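Local coordinates for protein L-lysine 6-monooxygenase (Pseudomonas syringae pv. tomato, PDB 5CQF) that probably hydroxylates the side-chain amino group of L-lysine, using FAD and NADPH, as a step in siderophore biosynthesis, at residues F131-T136 with V152-G157; I138-R143 with S362-W367. All blocks are in the same frame, centred on the assembly; numbering follows the deposited sequence.

Both contacts involve the three-stranded antiparallel meander of the FAD-type Rossmann domain. Interaction 1 packs the loop that enters this meander, 131-136, against the hairpin turn after its middle strand; interaction 2 packs its first strand, 137-142, against a 3-10 segment, 362-367, far along the chain. Their centres are 18 Å apart, yet they meet directly: R153 NH2 of interaction 1 forms a salt bridge of 2.6 Å with D139 OD2 of interaction 2, between neighbouring strands. They lie on the same side of the chain's centre, about 22 and 27 Å from it. In interaction 1, the side chain of V135 lies near, without touching, a probable GxGxxG motif, the type that in such folds usually binds the dinucleotide cofactor.

Interaction 1 (F131-T136 with V152-G157); sequences FDTPVT and VRTPQG
The carbonyl oxygen of R153 is gripped by T136 from both backbone and side chain. T136 N donates a 3.1 Å hydrogen bond to R153 O, with an N-H...O angle of 160° and the donor tilted 18° from the carbonyl plane. T136 OG1 adds a weak bond to the same oxygen, its chi1 of 58° placing the hydroxyl between backbone N and carbonyl carbon. A CA-H...O contact from V135 also reaches R153 O.

Just beyond, residues 154-157 form the type I turn of the hairpin joining strands 147-154 and 157-161. G157 O takes bonds of 2.8 Å from both T154 N and T154 OG1, the hydroxyl approaching from well out of the carbonyl plane. P155, the first corner residue, brings its CD to 3.1 Å from P134 O. The two proline rings meet obliquely, P134 CG lying 3.8 Å from P155 CG. T133 CG2 rests near T154 CB, 4.0 Å away.

On the inner side, V135 CG1 presses on V152 CG1 at 3.5 Å, tighter than usual for two methyls. The two side chains cross at about a right angle, and both also touch L50 of strand 47-50 in the parallel sheet.

The loop thus leaves the edge of the parallel sheet and joins the antiparallel meander, as in FAD-binding Rossmann folds of the glutathione reductase type. With one well-aligned backbone bond, a weak hydroxyl bond and one CA-H...O contact, the polar grip is centred on R153 O, and valine, proline and threonine side chains supply much of the remaining contact.

Interaction 2 (I138-R143 with S362-W367); sequences IDPVIR and SGLQPW
Strand 137-142, an outer strand of the antiparallel meander, is overlaid by the 3-10 segment 362-367, which belongs to the long connection between strands 345-348 and 393-396. P140 and I142 point at this segment and I138 touches it from the flank, whereas D139 and V141 turn away and pair through their backbones with R151 and Q148 of the adjacent strand.

P140 sits at the middle of the contact. Its CB lies 3.8 Å from L364 CD1 and equally 3.8 Å from W367 CZ3, so that the leucine methyl and the benzo end of the indole reach it from roughly perpendicular directions. I142 extends the same patch: CG1 comes within 3.7 Å of W367 CZ2, and a chi2 of 92°, well off a staggered value, holds CD1 about 4.0 Å from both W367 CZ2 and W367 CH2. The proline and isoleucine side chains each cross the indole at about a right angle.

The other leucine branch serves I138. L364 CD2 is only 3.1 Å from I138 O, a close methyl-to-carbonyl approach, and 4.0 Å from I138 CG2. Within its own segment the indole has P366 CB over one face, toward the rim, and G363 O and L364 CA at its edge, in plane, while W367 N bonds to L364 O at 2.9 Å. L364 and W367 also reach the middle strand, touching V150 and L147.

No hydrogen bond spans the two segments, and P140, having no N-H, cannot donate one. The joint therefore rests on apolar packing, mainly of leucine and proline with the indole next, and no polar bond between the segments fixes their relative position.

Interaction 1 (F131-T136 with V152-G157)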
loop_
_atom_site.group_PDB
_atom_site.type_symbol
_atom_site.label_atom_id
_atom_site.label_comp_id
_atom_site.label_asym_id
_atom_site.label_seq_id
_atom_site.Cartn_x
_atom_site.Cartn_y
_atom_site.Cartn_z
ATOM N N PHE A 131 -39.852 -15.586 -5.936
ATOM C CA PHE A 131 -39.611 -14.162 -6.226
ATOM C C PHE A 131 -40.896 -13.420 -6.681
ATOM O O PHE A 131 -41.946 -14.039 -6.885
ATOM C CB PHE A 131 -38.523 -14.010 -7.286
ATOM C CG PHE A 131 -37.180 -14.556 -6.875
ATOM C CD1 PHE A 131 -36.224 -13.732 -6.288
ATOM C CD2 PHE A 131 -36.852 -15.891 -7.102
ATOM C CE1 PHE A 131 -34.974 -14.226 -5.930
ATOM C CE2 PHE A 131 -35.608 -16.387 -6.727
ATOM C CZ PHE A 131 -34.666 -15.553 -6.152
ATOM N N ASP A 132 -40.811 -12.091 -6.816
ATOM C CA ASP A 132 -41.971 -11.245 -7.180
ATOM C C ASP A 132 -43.184 -11.547 -6.319
ATOM O O ASP A 132 -44.324 -11.495 -6.778
ATOM C CB ASP A 132 -42.318 -11.423 -8.654
ATOM C CG ASP A 132 -41.168 -11.059 -9.551
ATOM O OD1 ASP A 132 -40.629 -9.941 -9.382
ATOM O OD2 ASP A 132 -40.789 -11.897 -10.395
ATOM N N THR A 133 -42.913 -11.826 -5.052
ATOM C CA THR A 133 -43.892 -12.359 -4.134
ATOM C C THR A 133 -43.788 -11.579 -2.813
ATOM O O THR A 133 -43.202 -12.067 -1.842
ATOM C CB THR A 133 -43.638 -13.865 -3.938
ATOM O OG1 THR A 133 -43.558 -14.500 -5.219
ATOM C CG2 THR A 133 -44.733 -14.516 -3.126
ATOM N N PRO A 134 -44.341 -10.345 -2.786
ATOM C CA PRO A 134 -44.278 -9.500 -1.580
ATOM C C PRO A 134 -45.185 -9.985 -0.454
ATOM O O PRO A 134 -46.234 -10.554 -0.719
ATOM C CB PRO A 134 -44.741 -8.127 -2.086
ATOM C CG PRO A 134 -45.566 -8.430 -3.298
ATOM C CD PRO A 134 -44.915 -9.616 -3.937
ATOM N N VAL A 135 -44.783 -9.779 0.793
ATOM C CA VAL A 135 -45.672 -10.072 1.889
ATOM C C VAL A 135 -46.398 -8.767 2.155
ATOM O O VAL A 135 -45.768 -7.726 2.306
ATOM C CB VAL A 135 -44.934 -10.574 3.125
ATOM C CG1 VAL A 135 -45.920 -10.934 4.227
ATOM C CG2 VAL A 135 -44.120 -11.781 2.751
ATOM N N THR A 136 -47.721 -8.824 2.124
ATOM C CA THR A 136 -48.545 -7.659 2.343
ATOM C C THR A 136 -48.998 -7.627 3.795
ATOM O O THR A 136 -49.070 -6.551 4.402
ATOM C CB THR A 136 -49.770 -7.678 1.419
ATOM O OG1 THR A 136 -50.531 -8.873 1.649
ATOM C CG2 THR A 136 -49.330 -7.631 -0.034
ATOM N N VAL A 152 -48.899 -16.105 6.551
ATOM C CA VAL A 152 -48.202 -15.088 5.780
ATOM C C VAL A 152 -49.002 -14.929 4.511
ATOM O O VAL A 152 -49.264 -15.912 3.807
ATOM C CB VAL A 152 -46.758 -15.509 5.442
ATOM C CG1 VAL A 152 -46.042 -14.397 4.682
ATOM C CG2 VAL A 152 -46.002 -15.878 6.709
ATOM N N ARG A 153 -49.398 -13.699 4.225
ATOM C CA ARG A 153 -50.295 -13.440 3.114
ATOM C C ARG A 153 -49.547 -12.734 1.999
ATOM O O ARG A 153 -48.826 -11.770 2.243
ATOM C CB ARG A 153 -51.528 -12.635 3.590
ATOM C CG ARG A 153 -52.789 -13.475 3.844
ATOM C CD ARG A 153 -52.730 -14.308 5.131
ATOM N NE ARG A 153 -53.719 -15.409 5.174
ATOM C CZ ARG A 153 -54.892 -15.399 5.822
ATOM N NH1 ARG A 153 -55.677 -16.473 5.773
ATOM N NH2 ARG A 153 -55.292 -14.346 6.531
ATOM N N THR A 154 -49.705 -13.240 0.781
ATOM C CA THR A 154 -49.099 -12.639 -0.402
ATOM C C THR A 154 -50.115 -12.509 -1.553
ATOM O O THR A 154 -51.204 -13.117 -1.508
ATOM C CB THR A 154 -47.914 -13.488 -0.884
ATOM O OG1 THR A 154 -48.392 -14.723 -1.439
ATOM C CG2 THR A 154 -46.968 -13.787 0.268
ATOM N N PRO A 155 -49.761 -11.722 -2.597
ATOM C CA PRO A 155 -50.621 -11.649 -3.786
ATOM C C PRO A 155 -50.825 -12.996 -4.497
ATOM O O PRO A 155 -51.822 -13.166 -5.190
ATOM C CB PRO A 155 -49.881 -10.659 -4.702
ATOM C CG PRO A 155 -49.080 -9.816 -3.775
ATOM C CD PRO A 155 -48.662 -10.740 -2.665
ATOM N N GLN A 156 -49.908 -13.941 -4.312
ATOM C CA GLN A 156 -49.986 -15.246 -4.976
ATOM C C GLN A 156 -50.398 -16.348 -4.007
ATOM O O GLN A 156 -50.087 -17.509 -4.233
ATOM C CB GLN A 156 -48.623 -15.601 -5.622
ATOM C CG GLN A 156 -48.428 -15.127 -7.061
ATOM C CD GLN A 156 -48.220 -13.617 -7.200
ATOM O OE1 GLN A 156 -47.604 -12.962 -6.343
ATOM N NE2 GLN A 156 -48.727 -13.058 -8.296
ATOM N N GLY A 157 -51.078 -15.991 -2.923
ATOM C CA GLY A 157 -51.584 -16.983 -1.970
ATOM C C GLY A 157 -51.158 -16.743 -0.534
ATOM O O GLY A 157 -50.755 -15.638 -0.177
#

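Interaction 2 (I138-R143 with S362-W367)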
loop_
_atom_site.group_PDB
_atom_site.type_symbol
_atom_site.label_atom_id
_atom_site.label_comp_id
_atom_site.label_asym_id
_atom_site.label_seq_id
_atom_site.Cartn_x
_atom_site.Cartn_y
_atom_site.Cartn_z
ATOM N N ILE A 138 -49.199 -10.321 7.681
ATOM C CA ILE A 138 -49.045 -11.573 8.426
ATOM C C ILE A 138 -50.146 -11.668 9.501
ATOM O O ILE A 138 -50.124 -10.908 10.479
ATOM C CB ILE A 138 -47.662 -11.674 9.114
ATOM C CG1 ILE A 138 -46.528 -11.517 8.093
ATOM C CG2 ILE A 138 -47.522 -13.000 9.855
ATOM C CD1 ILE A 138 -45.131 -11.728 8.650
ATOM N N ASP A 139 -51.078 -12.614 9.338
ATOM C CA ASP A 139 -52.253 -12.746 10.242
ATOM C C ASP A 139 -52.062 -13.823 11.317
ATOM O O ASP A 139 -51.540 -14.898 11.044
ATOM C CB ASP A 139 -53.530 -13.048 9.441
ATOM C CG ASP A 139 -53.979 -11.868 8.585
ATOM O OD1 ASP A 139 -54.023 -10.726 9.103
ATOM O OD2 ASP A 139 -54.302 -12.077 7.395
ATOM N N PRO A 140 -52.502 -13.540 12.546
ATOM C CA PRO A 140 -52.396 -14.575 13.578
ATOM C C PRO A 140 -53.388 -15.717 13.363
ATOM O O PRO A 140 -54.328 -15.595 12.572
ATOM C CB PRO A 140 -52.722 -13.823 14.876
ATOM C CG PRO A 140 -53.578 -12.671 14.443
ATOM C CD PRO A 140 -53.104 -12.293 13.057
ATOM N N VAL A 141 -53.139 -16.826 14.054
ATOM C CA VAL A 141 -54.041 -17.971 14.093
ATOM C C VAL A 141 -54.093 -18.399 15.566
ATOM O O VAL A 141 -53.108 -18.926 16.097
ATOM C CB VAL A 141 -53.528 -19.130 13.204
ATOM C CG1 VAL A 141 -54.500 -20.307 13.205
ATOM C CG2 VAL A 141 -53.268 -18.652 11.776
ATOM N N ILE A 142 -55.224 -18.117 16.225
ATOM C CA ILE A 142 -55.450 -18.459 17.632
ATOM C C ILE A 142 -56.372 -19.678 17.679
ATOM O O ILE A 142 -57.256 -19.838 16.816
ATOM C CB ILE A 142 -56.131 -17.309 18.405
ATOM C CG1 ILE A 142 -55.372 -15.990 18.209
ATOM C CG2 ILE A 142 -56.247 -17.648 19.888
ATOM C CD1 ILE A 142 -55.860 -15.147 17.052
ATOM N N ARG A 143 -56.172 -20.539 18.675
ATOM C CA ARG A 143 -56.916 -21.796 18.734
ATOM C C ARG A 143 -57.504 -22.086 20.112
ATOM O O ARG A 143 -58.716 -22.335 20.231
ATOM C CB ARG A 143 -56.049 -22.962 18.220
ATOM C CG ARG A 143 -55.921 -23.026 16.691
ATOM C CD ARG A 143 -57.311 -23.076 16.066
ATOM N NE ARG A 143 -57.395 -23.011 14.604
ATOM C CZ ARG A 143 -58.003 -22.040 13.912
ATOM N NH1 ARG A 143 -58.049 -22.109 12.582
ATOM N NH2 ARG A 143 -58.566 -20.996 14.530
ATOM N N SER A 362 -47.271 -6.080 12.586
ATOM C CA SER A 362 -48.342 -5.230 13.146
ATOM C C SER A 362 -49.415 -6.018 13.848
ATOM O O SER A 362 -49.781 -5.714 14.980
ATOM C CB SER A 362 -49.034 -4.456 12.033
ATOM O OG SER A 362 -48.225 -3.413 11.570
ATOM N N GLY A 363 -49.928 -7.021 13.147
ATOM C CA GLY A 363 -51.064 -7.816 13.621
ATOM C C GLY A 363 -50.738 -8.820 14.713
ATOM O O GLY A 363 -51.648 -9.430 15.283
ATOM N N LEU A 364 -49.452 -9.008 15.019
ATOM C CA LEU A 364 -49.068 -9.963 16.047
ATOM C C LEU A 364 -48.705 -9.271 17.359
ATOM O O LEU A 364 -48.366 -9.945 18.316
ATOM C CB LEU A 364 -47.921 -10.868 15.573
ATOM C CG LEU A 364 -48.090 -11.752 14.327
ATOM C CD1 LEU A 364 -49.092 -12.865 14.574
ATOM C CD2 LEU A 364 -48.510 -10.936 13.114
ATOM N N GLN A 365 -48.831 -7.948 17.431
ATOM C CA GLN A 365 -48.470 -7.197 18.645
ATOM C C GLN A 365 -48.933 -7.787 19.975
ATOM O O GLN A 365 -48.166 -7.790 20.935
ATOM C CB GLN A 365 -48.933 -5.739 18.550
ATOM C CG GLN A 365 -48.040 -4.921 17.641
ATOM C CD GLN A 365 -48.043 -3.443 17.952
ATOM O OE1 GLN A 365 -47.892 -3.027 19.110
ATOM N NE2 GLN A 365 -48.167 -2.635 16.909
ATOM N N PRO A 366 -50.173 -8.301 20.039
ATOM C CA PRO A 366 -50.640 -8.860 21.312
ATOM C C PRO A 366 -49.854 -10.062 21.836
ATOM O O PRO A 366 -49.906 -10.311 23.034
ATOM C CB PRO A 366 -52.091 -9.258 21.013
ATOM C CG PRO A 366 -52.495 -8.366 19.889
ATOM C CD PRO A 366 -51.258 -8.272 19.040
ATOM N N TRP A 367 -49.131 -10.781 20.969
ATOM C CA TRP A 367 -48.311 -11.935 21.379
ATOM C C TRP A 367 -46.812 -11.616 21.414
ATOM O O TRP A 367 -45.995 -12.508 21.600
ATOM C CB TRP A 367 -48.597 -13.134 20.463
ATOM C CG TRP A 367 -50.049 -13.465 20.493
ATOM C CD1 TRP A 367 -50.675 -14.291 21.380
ATOM C CD2 TRP A 367 -51.079 -12.900 19.674
ATOM N NE1 TRP A 367 -52.021 -14.299 21.154
ATOM C CE2 TRP A 367 -52.307 -13.452 20.116
ATOM C CE3 TRP A 367 -51.091 -11.984 18.610
ATOM C CZ2 TRP A 367 -53.543 -13.119 19.527
ATOM C CZ3 TRP A 367 -52.308 -11.650 18.025
ATOM C CH2 TRP A 367 -53.524 -12.220 18.486
#